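Local coordinates for protein alginate lyase A1-II' (Sphingomonas sp. A1, PDB 2CWS) that probably depolymerises alginate by lyase cleavage, as a member of polysaccharide lyase family 7, at residues Leu19-Ala22 with Asn23-Ile27. Sequence-based numbering, arbitrary orientation. Where two conformers were deposited one is given.
Sequences LPDA and NTTEI
Asp21 and Thr25 cross at roughly a right angle, and the carboxylate accepts two hydrogen bonds from Thr25: OG1 of Thr25 donates to OD1 of Asp21 at 2.6 Å, while N of Thr25 donates to OD2 of Asp21 at 2.8 Å. Both oxygens use their syn lone pairs, which fixes the rotation of the carboxylate. With chi1 at 65°, CG of Asp21 sits between its own backbone N and carbonyl carbon, a torsion that carries the group across the turn to the threonine. A water donating to OD1 of Asp21 also accepts from N of Asn23. The backbone closes the bend as well, N of Thr24 donating to O of Asp21 at 3.0 Å from above the carbonyl plane. Replacing Asp21 by an alanine would probably leave the hydroxyl and amide of Thr25 without their carboxylate partners and the tight turn less firmly held. Farther along, N of Leu19 donates a hydrogen bond to O of Thr25 at 2.9 Å, and CD1 of Leu19 lies 3.9 Å from CG1 of Ile27; Tyr36 and Tyr40 also touch Leu19. Asp21 to Thr24 form a type I beta turn within the surface connection between antiparallel strands 15-18 and 26-27, at one edge of the lyase domain's beta-sandwich.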
loop_
_atom_site.group_PDB
_atom_site.type_symbol
_atom_site.label_atom_id
_atom_site.label_comp_id
_atom_site.label_asym_id
_atom_site.label_seq_id
_atom_site.Cartn_x
_atom_site.Cartn_y
_atom_site.Cartn_z
ATOM N N LEU A 19 -3.150 -6.249 -10.329
ATOM C CA LEU A 19 -4.218 -7.236 -10.110
ATOM C C LEU A 19 -3.718 -8.599 -9.719
ATOM O O LEU A 19 -2.578 -8.968 -10.000
ATOM C CB LEU A 19 -5.042 -7.354 -11.417
ATOM C CG LEU A 19 -5.783 -6.071 -11.799
ATOM C CD1 LEU A 19 -6.389 -6.291 -13.217
ATOM C CD2 LEU A 19 -6.833 -5.693 -10.805
ATOM N N PRO A 20 -4.616 -9.418 -9.174
ATOM C CA PRO A 20 -4.268 -10.788 -8.775
ATOM C C PRO A 20 -4.763 -11.840 -9.746
ATOM O O PRO A 20 -4.911 -13.005 -9.369
ATOM C CB PRO A 20 -5.003 -10.921 -7.430
ATOM C CG PRO A 20 -6.287 -10.181 -7.675
ATOM C CD PRO A 20 -5.916 -9.035 -8.590
ATOM N N ASP A 21 -5.014 -11.451 -10.988
ATOM C CA ASP A 21 -5.273 -12.469 -12.021
ATOM C C ASP A 21 -3.995 -13.251 -12.263
ATOM O O ASP A 21 -2.906 -12.892 -11.783
ATOM C CB ASP A 21 -5.841 -11.798 -13.275
ATOM C CG ASP A 21 -4.838 -10.853 -13.944
ATOM O OD1 ASP A 21 -4.773 -10.829 -15.199
ATOM O OD2 ASP A 21 -4.127 -10.137 -13.250
ATOM N N ALA A 22 -4.110 -14.348 -13.054
ATOM C CA ALA A 22 -2.949 -15.218 -13.239
ATOM C C ALA A 22 -1.730 -14.481 -13.771
ATOM O O ALA A 22 -0.595 -14.804 -13.377
ATOM C CB ALA A 22 -3.283 -16.404 -14.139
ATOM N N ASN A 23 -1.977 -13.530 -14.673
ATOM C CA ASN A 23 -0.881 -12.834 -15.331
ATOM C C ASN A 23 -0.539 -11.515 -14.621
ATOM O O ASN A 23 0.239 -10.740 -15.183
ATOM C CB ASN A 23 -1.086 -12.705 -16.843
ATOM C CG ASN A 23 -1.091 -14.081 -17.521
ATOM O OD1 ASN A 23 -2.227 -14.533 -17.789
ATOM N ND2 ASN A 23 0.047 -14.699 -17.814
ATOM N N THR A 24 -1.073 -11.257 -13.440
ATOM C CA THR A 24 -0.824 -10.050 -12.651
ATOM C C THR A 24 -0.851 -8.789 -13.538
ATOM O O THR A 24 0.089 -7.997 -13.605
ATOM C CB THR A 24 0.462 -10.110 -11.799
ATOM O OG1 THR A 24 1.636 -10.285 -12.570
ATOM C CG2 THR A 24 0.351 -11.284 -10.827
ATOM N N THR A 25 -1.972 -8.641 -14.205
ATOM C CA THR A 25 -2.209 -7.493 -15.096
ATOM C C THR A 25 -2.171 -6.172 -14.355
ATOM O O THR A 25 -2.587 -6.108 -13.199
ATOM C CB THR A 25 -3.599 -7.726 -15.740
ATOM O OG1 THR A 25 -3.549 -8.959 -16.478
ATOM C CG2 THR A 25 -3.988 -6.596 -16.704
ATOM N N GLU A 26 -1.677 -5.151 -15.037
ATOM C CA GLU A 26 -1.715 -3.837 -14.513
ATOM C C GLU A 26 -2.651 -2.957 -15.342
ATOM O O GLU A 26 -2.672 -3.067 -16.583
ATOM C CB GLU A 26 -0.329 -3.150 -14.528
ATOM C CG GLU A 26 0.647 -3.903 -13.605
ATOM C CD GLU A 26 1.953 -3.153 -13.444
ATOM O OE1 GLU A 26 2.663 -3.363 -12.463
ATOM O OE2 GLU A 26 2.281 -2.267 -14.268
ATOM N N ILE A 27 -3.410 -2.114 -14.662
ATOM C CA ILE A 27 -4.331 -1.156 -15.288
ATOM C C ILE A 27 -3.726 0.240 -15.122
ATOM O O ILE A 27 -3.395 0.658 -14.029
ATOM C CB ILE A 27 -5.732 -1.198 -14.649
ATOM C CG1 ILE A 27 -6.319 -2.611 -14.570
ATOM C CG2 ILE A 27 -6.683 -0.258 -15.385
ATOM C CD1 ILE A 27 -6.440 -3.341 -15.924
HETATM O O HOH W 1 -4.560 -13.289 -16.183
#